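Local coordinates for protein thermostable monoacylglycerol lipase (Bacillus, PDB 4LHE) that probably hydrolyses monoacylglycerols to glycerol and free fatty acids, as a heat-stable lipase of the alpha/beta hydrolase fold captured here in its closed form, at residues His27-Thr32 against Glu160-Ala165; Thr94-Gly99 against Val227-Tyr232; Gly146-Asn151 against Asp196-Pro201; Ile190-Glu195 against Gly202-Ile207. All coordinates share one frame; numbering follows the deposited sequence.

Interaction 1 of 4, residues His27-Thr32 against Glu160-Ala165; sequences HGFTGT and EKTPTA. With SO4 (sulfate ion), chain D.
T30, which just borders T162, holds one oxygen of the sulfate twice: its backbone N donates to sulfate O1 over 2.7 Å along a nearly straight bond (174°), and its hydroxyl OG1 donates to the same O1 over 2.9 Å. The hydroxyl can reach because chi1 of 63° places OG1 between the backbone N and the carbonyl carbon, near enough to N that both donors converge on one acceptor. A second sulfate oxygen, O4, takes the N-H of F29 (N to O4 2.9 Å). A backbone N-H at this place, just after the HG pair that follows strand 21-26, is consistent with half of the oxyanion hole of an alpha/beta hydrolase, the sulfate, probably from the crystallisation liquor, perhaps lying where the reacting ester would. At G28 a side chain would intrude on the place the sulfate occupies, so glycine leaves that pocket open to an anion or, probably, to substrate, while H27 ND1 braces the loop by donating to G28 O (3.1 Å) in the carbonyl plane.

Across the contact the touch is apolar and slight. The F29 ring presents its edge: T162 CG2 lies near the ring plane, 3.5 Å from F29 CE2, the two side chains coming from opposite directions. The methyl of T162 serves this hydrophobic contact, leaving its OG1 for a hydrogen bond with S144 OG.

Around this point F29 also packs on M65 of helix 62-67 and on S166, L167 and L170 of helix 164-179, so the ring sits between two helices, beside strand 161-163, which pairs antiparallel with strand 141-143.

Interaction 2 of 4, residues Thr94-Gly99 against Val227-Tyr232; sequences TGLSMG and VATLDY. With SO4 (sulfate ion), chain D.
The side chain of L96 sets out toward the loop 227-232, while V227 and T229 cross obliquely over its end. With CG of L96 anti to the backbone N (chi1 174°), its two methyls divide the work. CD2 is the busier: it lies 3.6 Å from T229 OG1 and 4.1 Å from V227 CG1, whereas CD1 stands over the backbone at A228. V227 starts out facing the other way, and it is its CG1 branch that returns to meet the leucine. T229 OG1 borders a methyl without penalty because it is hydrogen-bonded to S35 O.

Directly after L96 the chain turns sharply at S97 (phi 51°, psi -134°), consistent with the nucleophile elbow of an alpha/beta hydrolase, G-x-S-x-G. Glycines fit on both sides of it: a side chain on G95 would strike G99 O, and one on G99 would press on L96 N. S97 OG donates to sulfate O4 over 2.8 Å, and M98 N adds a weak bond to that oxygen, as expected if it were the other oxyanion-hole N-H.

Buried and largely apolar, the contact relies on packing, not on directional bonds, where the end of strand 90-96 meets the loop that follows H226, the probable partner of S97.

Interaction 3 of 4, residues Gly146-Asn151 against Asp196-Pro201; sequences GSDLKN and DHVVPP
The H197 imidazole meets the carboxylate of D148 at its edge: OD1 lies in the ring plane opposite ND1, though the two flat groups are turned 48° against each other. H197 also meets the Y225 ring edge-to-face. H197 ND1 donates to D148 OD1 over only 2.5 Å, reaching the oxygen on its syn side, somewhat out of the carboxylate plane. The second oxygen turns to the backbone: H197 N donates to D148 OD2 over 2.8 Å, nearly in line with the C-O bond, and H226 N gives the same OD2 another bond. Chi1 of -169° sends the carboxylate out from the backbone N to reach these donors, while D148 CB rests 3.9 Å from V198 CG2.

Next to H197, D196 folds its own turn: D196 OD1 accepts from V198 N and V199 N, both 2.7 Å away, an Asx motif. That leaves OD2 for H226 ND1, the pairing expected of a Ser-His-Asp triad.

With an alanine in place of D148, the H197 ring would probably be set freer to turn, and the N-H groups of H197 and H226 would lose their shared acceptor. A carboxylate so close to ND1 may also stabilise a protonated imidazole, making H197 the more basic.

Interaction 4 of 4, residues Ile190-Glu195 against Gly202-Ile207; sequences IFVSDE and GNADII
I190 and A204 carry most of the surface buried here, with V192 and I207 filling in beside them. A204 faces the strand with nothing but its methyl, and that is why alanine suits it: the helix can come close, and the axis of helix segment 202-207 passes 8.6 Å from that of strand 190-193. The methyl settles between two beta-branched residues, A204 CB lying 4.0 Å from V192 CB and 4.1 Å from I190 CG2. I190 uses both of its branches. Its chi1 of -60°, measured to CG1, leaves CG2 anti to the backbone N and covering the alanine, while the longer arm runs on to its end, where I190 CD1 meets I207 CG2 at 3.6 Å, the shortest approach of the contact. I207, one turn of helix beyond A204, thus falls on the same helix face.

The arrangement belongs to a beta-alpha-beta crossover: strand 188-193 leads into helix 202-210, which returns over the sheet before the neighbouring parallel strand 216-221 begins; segments 190-193 and 202-207 run nearly antiparallel (161°). I190 and V192 turn to this helix, whereas F191 between them points to the other face of the sheet and packs on I237, R240 and S241 of helix 234-247. Branched aliphatic side chains are at home in such a strand, giving broad, stiff surfaces for a helix to lie on. At the N-terminal end of the helix N203 binds the backbone of V123 and D124 through OD1, and V192 touches P201 just ahead of it.

How the interactions relate
Interactions 2, 3 and 4 adjoin one another, with centres 10 to 12 Å apart, and interaction 1 touches interaction 2, F29 and G28 packing on M98. Along the chain, interactions 3 and 4 are nested inside the loop closed by interaction 2, and interaction 1 crosses both 2 and 3. Strands 90-96 and 188-193, which carry interactions 2 and 4, belong to the same mixed sheet, and the loops beyond their ends bring S97 and D196 to the probable triad with H226. D231 of interaction 2 accepts the backbone N-H groups of K150 and N151 in interaction 3. One sulfate joins interactions 1 and 2, marking what is probably the active-site pocket.

Interaction 1 of 4, residues His27-Thr32 against Glu160-Ala165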
loop_
_atom_site.group_PDB
_atom_site.type_symbol
_atom_site.label_atom_id
_atom_site.label_comp_id
_atom_site.label_asym_id
_atom_site.label_seq_id
_atom_site.Cartn_x
_atom_site.Cartn_y
_atom_site.Cartn_z
ATOM N N HIS A 27 -1.853 3.668 -0.735
ATOM C CA HIS A 27 -2.189 3.036 -2.017
ATOM C C HIS A 27 -0.937 2.481 -2.688
ATOM O O HIS A 27 0.173 2.678 -2.179
ATOM C CB HIS A 27 -2.979 3.976 -2.949
ATOM C CG HIS A 27 -2.203 5.158 -3.471
ATOM N ND1 HIS A 27 -1.375 5.076 -4.574
ATOM C CD2 HIS A 27 -2.180 6.453 -3.083
ATOM C CE1 HIS A 27 -0.864 6.271 -4.825
ATOM N NE2 HIS A 27 -1.335 7.127 -3.939
ATOM N N GLY A 28 -1.111 1.777 -3.810
ATOM C CA GLY A 28 -0.009 1.061 -4.432
ATOM C C GLY A 28 0.741 1.775 -5.554
ATOM O O GLY A 28 0.491 2.940 -5.840
ATOM N N PHE A 29 1.645 1.036 -6.197
ATOM C CA PHE A 29 2.590 1.545 -7.207
ATOM C C PHE A 29 1.933 2.074 -8.477
ATOM O O PHE A 29 2.234 3.171 -8.924
ATOM C CB PHE A 29 3.584 0.430 -7.545
ATOM C CG PHE A 29 4.547 0.747 -8.668
ATOM C CD1 PHE A 29 5.675 1.536 -8.442
ATOM C CD2 PHE A 29 4.359 0.197 -9.934
ATOM C CE1 PHE A 29 6.584 1.790 -9.462
ATOM C CE2 PHE A 29 5.262 0.450 -10.964
ATOM C CZ PHE A 29 6.376 1.247 -10.728
ATOM N N THR A 30 1.032 1.305 -9.069
ATOM C CA THR A 30 0.337 1.822 -10.243
ATOM C C THR A 30 -0.785 2.837 -9.898
ATOM O O THR A 30 -1.098 3.740 -10.691
ATOM C CB THR A 30 -0.187 0.668 -11.121
ATOM O OG1 THR A 30 -1.145 -0.101 -10.384
ATOM C CG2 THR A 30 0.967 -0.248 -11.520
ATOM N N GLY A 31 -1.340 2.718 -8.691
ATOM C CA GLY A 31 -2.642 3.294 -8.375
ATOM C C GLY A 31 -2.743 4.684 -7.769
ATOM O O GLY A 31 -1.862 5.535 -7.946
ATOM N N THR A 32 -3.858 4.918 -7.072
ATOM C CA THR A 32 -4.208 6.236 -6.542
ATOM C C THR A 32 -4.975 5.998 -5.261
ATOM O O THR A 32 -5.271 4.854 -4.944
ATOM C CB THR A 32 -5.129 7.018 -7.508
ATOM O OG1 THR A 32 -6.449 6.445 -7.489
ATOM C CG2 THR A 32 -4.570 7.035 -8.945
ATOM N N GLU A 160 -1.796 3.706 -17.809
ATOM C CA GLU A 160 -1.759 2.662 -18.838
ATOM C C GLU A 160 -0.328 2.281 -19.223
ATOM O O GLU A 160 -0.099 1.246 -19.853
ATOM C CB GLU A 160 -2.532 3.099 -20.075
ATOM C CG GLU A 160 -3.147 1.942 -20.843
ATOM C CD GLU A 160 -4.635 2.123 -21.038
ATOM O OE1 GLU A 160 -5.037 2.627 -22.113
ATOM O OE2 GLU A 160 -5.399 1.772 -20.112
ATOM N N LYS A 161 0.628 3.126 -18.844
ATOM C CA LYS A 161 2.043 2.824 -19.046
ATOM C C LYS A 161 2.823 2.990 -17.736
ATOM O O LYS A 161 2.517 3.878 -16.924
ATOM C CB LYS A 161 2.631 3.703 -20.165
ATOM C CG LYS A 161 2.688 3.006 -21.531
ATOM C CD LYS A 161 3.235 3.918 -22.638
ATOM C CE LYS A 161 3.808 3.109 -23.815
ATOM N NZ LYS A 161 4.484 3.967 -24.848
ATOM N N THR A 162 3.808 2.123 -17.520
ATOM C CA THR A 162 4.647 2.205 -16.329
ATOM C C THR A 162 6.069 2.539 -16.739
ATOM O O THR A 162 6.649 1.841 -17.561
ATOM C CB THR A 162 4.643 0.882 -15.554
ATOM O OG1 THR A 162 3.327 0.628 -15.055
ATOM C CG2 THR A 162 5.604 0.947 -14.394
ATOM N N PRO A 163 6.627 3.624 -16.179
ATOM C CA PRO A 163 7.998 4.039 -16.487
ATOM C C PRO A 163 8.949 3.018 -15.912
ATOM O O PRO A 163 8.770 2.600 -14.756
ATOM C CB PRO A 163 8.136 5.372 -15.740
ATOM C CG PRO A 163 6.750 5.835 -15.540
ATOM C CD PRO A 163 5.954 4.596 -15.305
ATOM N N THR A 164 9.935 2.595 -16.701
ATOM C CA THR A 164 10.794 1.518 -16.245
ATOM C C THR A 164 11.792 2.064 -15.247
ATOM O O THR A 164 12.336 1.326 -14.425
ATOM C CB THR A 164 11.470 0.767 -17.417
ATOM O OG1 THR A 164 12.487 1.582 -17.999
ATOM C CG2 THR A 164 10.457 0.445 -18.468
ATOM N N ALA A 165 12.008 3.373 -15.300
ATOM C CA ALA A 165 12.797 4.038 -14.278
ATOM C C ALA A 165 12.121 3.857 -12.910
ATOM O O ALA A 165 12.803 3.739 -11.888
ATOM C CB ALA A 165 12.936 5.506 -14.607
HETATM S S SO4 D . 0.222 -2.145 -7.085
HETATM O O1 SO4 D . 0.336 -1.194 -8.188
HETATM O O2 SO4 D . -1.113 -2.022 -6.461
HETATM O O3 SO4 D . 0.369 -3.504 -7.607
HETATM O O4 SO4 D . 1.310 -1.866 -6.145
#

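Interaction 2 of 4, residues Thr94-Gly99 against Val227-Tyr232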
loop_
_atom_site.group_PDB
_atom_site.type_symbol
_atom_site.label_atom_id
_atom_site.label_comp_id
_atom_site.label_asym_id
_atom_site.label_seq_id
_atom_site.Cartn_x
_atom_site.Cartn_y
_atom_site.Cartn_z
ATOM N N THR A 94 -2.004 0.797 7.141
ATOM C CA THR A 94 -2.445 -0.259 6.232
ATOM C C THR A 94 -2.175 0.183 4.791
ATOM O O THR A 94 -2.137 1.379 4.475
ATOM C CB THR A 94 -3.932 -0.616 6.422
ATOM O OG1 THR A 94 -4.279 -1.721 5.575
ATOM C CG2 THR A 94 -4.849 0.577 6.079
ATOM N N GLY A 95 -1.947 -0.769 3.903
ATOM C CA GLY A 95 -1.698 -0.375 2.533
ATOM C C GLY A 95 -1.749 -1.546 1.592
ATOM O O GLY A 95 -1.533 -2.682 2.010
ATOM N N LEU A 96 -2.015 -1.255 0.324
ATOM C CA LEU A 96 -2.126 -2.278 -0.704
ATOM C C LEU A 96 -0.847 -2.417 -1.534
ATOM O O LEU A 96 -0.316 -1.427 -2.039
ATOM C CB LEU A 96 -3.291 -1.933 -1.630
ATOM C CG LEU A 96 -3.470 -2.824 -2.852
ATOM C CD1 LEU A 96 -3.866 -4.242 -2.426
ATOM C CD2 LEU A 96 -4.520 -2.205 -3.769
ATOM N N SER A 97 -0.364 -3.648 -1.684
ATOM C CA SER A 97 0.774 -3.917 -2.559
ATOM C C SER A 97 1.868 -2.926 -2.150
ATOM O O SER A 97 2.088 -2.754 -0.943
ATOM C CB SER A 97 0.363 -3.804 -4.019
ATOM O OG SER A 97 1.394 -4.329 -4.855
ATOM N N MET A 98 2.540 -2.256 -3.099
ATOM C CA MET A 98 3.514 -1.217 -2.714
ATOM C C MET A 98 3.138 -0.368 -1.487
ATOM O O MET A 98 4.004 0.080 -0.725
ATOM C CB MET A 98 3.934 -0.286 -3.862
ATOM C CG MET A 98 5.173 0.553 -3.506
ATOM S SD MET A 98 5.726 1.838 -4.660
ATOM C CE MET A 98 4.468 3.072 -4.409
ATOM N N GLY A 99 1.848 -0.139 -1.289
ATOM C CA GLY A 99 1.429 0.579 -0.089
ATOM C C GLY A 99 1.680 -0.299 1.119
ATOM O O GLY A 99 1.898 0.189 2.246
ATOM N N VAL A 227 -5.887 -6.701 -6.452
ATOM C CA VAL A 227 -6.436 -5.426 -5.971
ATOM C C VAL A 227 -7.570 -5.694 -4.987
ATOM O O VAL A 227 -8.718 -5.330 -5.234
ATOM C CB VAL A 227 -6.970 -4.583 -7.123
ATOM C CG1 VAL A 227 -7.273 -3.139 -6.648
ATOM C CG2 VAL A 227 -5.949 -4.551 -8.242
ATOM N N ALA A 228 -7.230 -6.339 -3.874
ATOM C CA ALA A 228 -8.212 -6.916 -2.946
ATOM C C ALA A 228 -9.114 -5.871 -2.255
ATOM O O ALA A 228 -10.241 -6.169 -1.871
ATOM C CB ALA A 228 -7.473 -7.778 -1.906
ATOM N N THR A 229 -8.608 -4.645 -2.115
ATOM C CA THR A 229 -9.321 -3.574 -1.412
ATOM C C THR A 229 -10.549 -3.114 -2.190
ATOM O O THR A 229 -11.459 -2.486 -1.636
ATOM C CB THR A 229 -8.396 -2.371 -1.184
ATOM O OG1 THR A 229 -7.813 -1.980 -2.438
ATOM C CG2 THR A 229 -7.273 -2.725 -0.202
ATOM N N LEU A 230 -10.565 -3.412 -3.485
ATOM C CA LEU A 230 -11.700 -3.065 -4.324
ATOM C C LEU A 230 -12.475 -4.317 -4.741
ATOM O O LEU A 230 -13.524 -4.215 -5.393
ATOM C CB LEU A 230 -11.222 -2.358 -5.587
ATOM C CG LEU A 230 -10.543 -0.995 -5.493
ATOM C CD1 LEU A 230 -10.144 -0.539 -6.891
ATOM C CD2 LEU A 230 -11.461 -0.004 -4.875
ATOM N N ASP A 231 -11.955 -5.491 -4.382
ATOM C CA ASP A 231 -12.501 -6.763 -4.876
ATOM C C ASP A 231 -13.596 -7.318 -3.960
ATOM O O ASP A 231 -14.031 -6.646 -3.013
ATOM C CB ASP A 231 -11.371 -7.788 -5.044
ATOM C CG ASP A 231 -11.501 -8.612 -6.311
ATOM O OD1 ASP A 231 -12.623 -8.703 -6.870
ATOM O OD2 ASP A 231 -10.466 -9.149 -6.773
ATOM N N TYR A 232 -14.031 -8.548 -4.223
ATOM C CA TYR A 232 -15.137 -9.141 -3.458
ATOM C C TYR A 232 -14.858 -9.299 -1.956
ATOM O O TYR A 232 -15.782 -9.287 -1.144
ATOM C CB TYR A 232 -15.558 -10.490 -4.063
ATOM C CG TYR A 232 -16.248 -10.395 -5.407
ATOM C CD1 TYR A 232 -17.460 -9.720 -5.550
ATOM C CD2 TYR A 232 -15.702 -11.005 -6.531
ATOM C CE1 TYR A 232 -18.094 -9.644 -6.780
ATOM C CE2 TYR A 232 -16.319 -10.926 -7.757
ATOM C CZ TYR A 232 -17.516 -10.250 -7.876
ATOM O OH TYR A 232 -18.132 -10.191 -9.110
HETATM S S SO4 D . 0.222 -2.145 -7.085
HETATM O O1 SO4 D . 0.336 -1.194 -8.188
HETATM O O2 SO4 D . -1.113 -2.022 -6.461
HETATM O O3 SO4 D . 0.369 -3.504 -7.607
HETATM O O4 SO4 D . 1.310 -1.866 -6.145
#

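Interaction 3 of 4, residues Gly146-Asn151 against Asp196-Pro201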
loop_
_atom_site.group_PDB
_atom_site.type_symbol
_atom_site.label_atom_id
_atom_site.label_comp_id
_atom_site.label_asym_id
_atom_site.label_seq_id
_atom_site.Cartn_x
_atom_site.Cartn_y
_atom_site.Cartn_z
ATOM N N GLY A 146 -3.312 -4.201 -17.234
ATOM C CA GLY A 146 -4.691 -4.060 -16.791
ATOM C C GLY A 146 -4.811 -4.463 -15.334
ATOM O O GLY A 146 -3.836 -4.927 -14.737
ATOM N N SER A 147 -5.993 -4.299 -14.749
ATOM C CA SER A 147 -6.146 -4.564 -13.321
ATOM C C SER A 147 -6.330 -6.042 -13.036
ATOM O O SER A 147 -7.180 -6.691 -13.649
ATOM C CB SER A 147 -7.340 -3.799 -12.751
ATOM O OG SER A 147 -7.215 -2.411 -12.978
ATOM N N ASP A 148 -5.545 -6.575 -12.102
ATOM C CA ASP A 148 -5.827 -7.906 -11.578
ATOM C C ASP A 148 -6.887 -7.796 -10.502
ATOM O O ASP A 148 -6.576 -7.802 -9.301
ATOM C CB ASP A 148 -4.579 -8.569 -11.006
ATOM C CG ASP A 148 -4.793 -10.042 -10.709
ATOM O OD1 ASP A 148 -5.661 -10.656 -11.365
ATOM O OD2 ASP A 148 -4.088 -10.594 -9.831
ATOM N N LEU A 149 -8.140 -7.712 -10.949
ATOM C CA LEU A 149 -9.307 -7.511 -10.088
ATOM C C LEU A 149 -10.400 -8.445 -10.568
ATOM O O LEU A 149 -10.684 -8.505 -11.768
ATOM C CB LEU A 149 -9.801 -6.072 -10.231
ATOM C CG LEU A 149 -10.052 -5.192 -9.010
ATOM C CD1 LEU A 149 -10.501 -3.795 -9.473
ATOM C CD2 LEU A 149 -11.073 -5.800 -8.097
ATOM N N LYS A 150 -11.025 -9.178 -9.657
ATOM C CA LYS A 150 -12.022 -10.152 -10.079
ATOM C C LYS A 150 -13.366 -9.493 -10.404
ATOM O O LYS A 150 -13.877 -9.626 -11.523
ATOM C CB LYS A 150 -12.190 -11.236 -9.013
ATOM C CG LYS A 150 -12.872 -12.481 -9.521
ATOM C CD LYS A 150 -13.584 -13.193 -8.399
ATOM C CE LYS A 150 -12.945 -14.529 -8.074
ATOM N NZ LYS A 150 -13.983 -15.486 -7.573
ATOM N N ASN A 151 -13.929 -8.796 -9.418
ATOM C CA ASN A 151 -15.160 -8.022 -9.571
ATOM C C ASN A 151 -15.064 -7.049 -10.744
ATOM O O ASN A 151 -14.235 -6.147 -10.737
ATOM C CB ASN A 151 -15.416 -7.265 -8.263
ATOM C CG ASN A 151 -16.768 -6.583 -8.217
ATOM O OD1 ASN A 151 -17.592 -6.708 -9.130
ATOM N ND2 ASN A 151 -17.002 -5.843 -7.135
ATOM N N ASP A 196 -3.719 -13.843 -6.129
ATOM C CA ASP A 196 -2.939 -12.694 -6.575
ATOM C C ASP A 196 -2.080 -13.149 -7.754
ATOM O O ASP A 196 -1.319 -14.108 -7.612
ATOM C CB ASP A 196 -2.032 -12.195 -5.441
ATOM C CG ASP A 196 -1.471 -10.800 -5.698
ATOM O OD1 ASP A 196 -1.001 -10.542 -6.826
ATOM O OD2 ASP A 196 -1.499 -9.949 -4.766
ATOM N N HIS A 197 -2.215 -12.473 -8.905
ATOM C CA HIS A 197 -1.423 -12.765 -10.108
ATOM C C HIS A 197 -0.347 -11.704 -10.348
ATOM O O HIS A 197 0.255 -11.663 -11.426
ATOM C CB HIS A 197 -2.306 -12.846 -11.367
ATOM C CG HIS A 197 -3.567 -13.644 -11.196
ATOM N ND1 HIS A 197 -4.820 -13.055 -11.181
ATOM C CD2 HIS A 197 -3.773 -14.973 -11.064
ATOM C CE1 HIS A 197 -5.740 -13.994 -11.028
ATOM N NE2 HIS A 197 -5.134 -15.166 -10.953
ATOM N N VAL A 198 -0.117 -10.843 -9.355
ATOM C CA VAL A 198 0.883 -9.777 -9.459
ATOM C C VAL A 198 1.999 -9.958 -8.441
ATOM O O VAL A 198 3.177 -9.989 -8.800
ATOM C CB VAL A 198 0.257 -8.379 -9.267
ATOM C CG1 VAL A 198 1.329 -7.302 -9.326
ATOM C CG2 VAL A 198 -0.806 -8.129 -10.316
ATOM N N VAL A 199 1.613 -10.070 -7.169
ATOM C CA VAL A 199 2.549 -10.289 -6.066
ATOM C C VAL A 199 2.343 -11.715 -5.570
ATOM O O VAL A 199 1.224 -12.099 -5.249
ATOM C CB VAL A 199 2.310 -9.280 -4.909
ATOM C CG1 VAL A 199 3.175 -9.618 -3.705
ATOM C CG2 VAL A 199 2.605 -7.860 -5.373
ATOM N N PRO A 200 3.414 -12.524 -5.560
ATOM C CA PRO A 200 3.298 -13.945 -5.189
ATOM C C PRO A 200 2.865 -14.068 -3.736
ATOM O O PRO A 200 3.425 -13.358 -2.893
ATOM C CB PRO A 200 4.733 -14.466 -5.344
ATOM C CG PRO A 200 5.416 -13.476 -6.296
ATOM C CD PRO A 200 4.788 -12.152 -5.952
ATOM N N PRO A 201 1.882 -14.939 -3.443
ATOM C CA PRO A 201 1.344 -15.032 -2.078
ATOM C C PRO A 201 2.410 -15.390 -1.043
ATOM O O PRO A 201 2.224 -15.121 0.149
ATOM C CB PRO A 201 0.307 -16.155 -2.185
ATOM C CG PRO A 201 -0.081 -16.185 -3.627
ATOM C CD PRO A 201 1.165 -15.823 -4.378
#

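Interaction 4 of 4, residues Ile190-Glu195 against Gly202-Ile207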
loop_
_atom_site.group_PDB
_atom_site.type_symbol
_atom_site.label_atom_id
_atom_site.label_comp_id
_atom_site.label_asym_id
_atom_site.label_seq_id
_atom_site.Cartn_x
_atom_site.Cartn_y
_atom_site.Cartn_z
ATOM N N ILE A 190 -1.824 -9.723 8.397
ATOM C CA ILE A 190 -1.297 -9.843 7.040
ATOM C C ILE A 190 -2.327 -10.484 6.125
ATOM O O ILE A 190 -2.588 -11.686 6.236
ATOM C CB ILE A 190 0.013 -10.673 7.056
ATOM C CG1 ILE A 190 1.070 -9.996 7.941
ATOM C CG2 ILE A 190 0.572 -10.867 5.653
ATOM C CD1 ILE A 190 2.328 -10.835 8.145
ATOM N N PHE A 191 -2.919 -9.679 5.230
ATOM C CA PHE A 191 -3.829 -10.180 4.203
ATOM C C PHE A 191 -3.110 -10.657 2.946
ATOM O O PHE A 191 -2.157 -10.029 2.483
ATOM C CB PHE A 191 -4.831 -9.092 3.793
ATOM C CG PHE A 191 -5.836 -8.759 4.867
ATOM C CD1 PHE A 191 -6.861 -9.647 5.183
ATOM C CD2 PHE A 191 -5.761 -7.553 5.558
ATOM C CE1 PHE A 191 -7.789 -9.335 6.178
ATOM C CE2 PHE A 191 -6.689 -7.242 6.537
ATOM C CZ PHE A 191 -7.697 -8.124 6.853
ATOM N N VAL A 192 -3.594 -11.758 2.374
ATOM C CA VAL A 192 -3.023 -12.263 1.133
ATOM C C VAL A 192 -4.109 -12.897 0.272
ATOM O O VAL A 192 -4.921 -13.697 0.749
ATOM C CB VAL A 192 -1.865 -13.250 1.388
ATOM C CG1 VAL A 192 -2.331 -14.419 2.259
ATOM C CG2 VAL A 192 -1.289 -13.741 0.066
ATOM N N SER A 193 -4.153 -12.484 -0.986
ATOM C CA SER A 193 -5.114 -13.034 -1.918
ATOM C C SER A 193 -4.524 -14.317 -2.484
ATOM O O SER A 193 -3.415 -14.288 -3.041
ATOM C CB SER A 193 -5.410 -12.027 -3.035
ATOM O OG SER A 193 -6.149 -10.917 -2.540
ATOM N N ASP A 194 -5.240 -15.430 -2.308
ATOM C CA ASP A 194 -4.826 -16.727 -2.856
ATOM C C ASP A 194 -4.490 -16.576 -4.324
ATOM O O ASP A 194 -3.459 -17.060 -4.794
ATOM C CB ASP A 194 -5.945 -17.770 -2.741
ATOM C CG ASP A 194 -6.168 -18.245 -1.325
ATOM O OD1 ASP A 194 -5.237 -18.128 -0.509
ATOM O OD2 ASP A 194 -7.279 -18.741 -1.029
ATOM N N GLU A 195 -5.371 -15.887 -5.039
ATOM C CA GLU A 195 -5.225 -15.736 -6.475
ATOM C C GLU A 195 -4.665 -14.375 -6.901
ATOM O O GLU A 195 -5.089 -13.820 -7.916
ATOM C CB GLU A 195 -6.559 -16.032 -7.173
ATOM C CG GLU A 195 -7.089 -17.456 -6.923
ATOM C CD GLU A 195 -8.324 -17.800 -7.761
ATOM O OE1 GLU A 195 -8.205 -17.864 -9.007
ATOM O OE2 GLU A 195 -9.412 -18.010 -7.172
ATOM N N GLY A 202 3.516 -15.978 -1.496
ATOM C CA GLY A 202 4.599 -16.346 -0.608
ATOM C C GLY A 202 5.220 -15.147 0.095
ATOM O O GLY A 202 5.930 -15.323 1.087
ATOM N N ASN A 203 4.971 -13.939 -0.418
ATOM C CA ASN A 203 5.480 -12.719 0.217
ATOM C C ASN A 203 4.921 -12.597 1.639
ATOM O O ASN A 203 5.588 -12.097 2.543
ATOM C CB ASN A 203 5.157 -11.470 -0.633
ATOM C CG ASN A 203 6.252 -11.140 -1.656
ATOM O OD1 ASN A 203 6.782 -10.026 -1.688
ATOM N ND2 ASN A 203 6.585 -12.111 -2.501
ATOM N N ALA A 204 3.705 -13.092 1.831
ATOM C CA ALA A 204 3.075 -13.117 3.144
ATOM C C ALA A 204 3.948 -13.859 4.154
ATOM O O ALA A 204 4.171 -13.386 5.278
ATOM C CB ALA A 204 1.718 -13.770 3.047
ATOM N N ASP A 205 4.446 -15.019 3.740
ATOM C CA ASP A 205 5.290 -15.852 4.598
ATOM C C ASP A 205 6.630 -15.195 4.924
ATOM O O ASP A 205 7.099 -15.268 6.059
ATOM C CB ASP A 205 5.489 -17.224 3.955
ATOM C CG ASP A 205 4.190 -17.979 3.806
ATOM O OD1 ASP A 205 3.455 -18.065 4.803
ATOM O OD2 ASP A 205 3.887 -18.476 2.697
ATOM N N ILE A 206 7.229 -14.535 3.937
ATOM C CA ILE A 206 8.487 -13.811 4.133
ATOM C C ILE A 206 8.323 -12.648 5.108
ATOM O O ILE A 206 9.195 -12.391 5.954
ATOM C CB ILE A 206 9.020 -13.275 2.786
ATOM C CG1 ILE A 206 9.271 -14.449 1.826
ATOM C CG2 ILE A 206 10.270 -12.437 2.995
ATOM C CD1 ILE A 206 9.250 -14.079 0.333
ATOM N N ILE A 207 7.204 -11.937 4.979
ATOM C CA ILE A 207 6.879 -10.867 5.912
ATOM C C ILE A 207 6.683 -11.480 7.300
ATOM O O ILE A 207 7.295 -11.039 8.277
ATOM C CB ILE A 207 5.611 -10.100 5.446
ATOM C CG1 ILE A 207 5.925 -9.311 4.169
ATOM C CG2 ILE A 207 5.094 -9.175 6.554
ATOM C CD1 ILE A 207 4.697 -8.774 3.438
#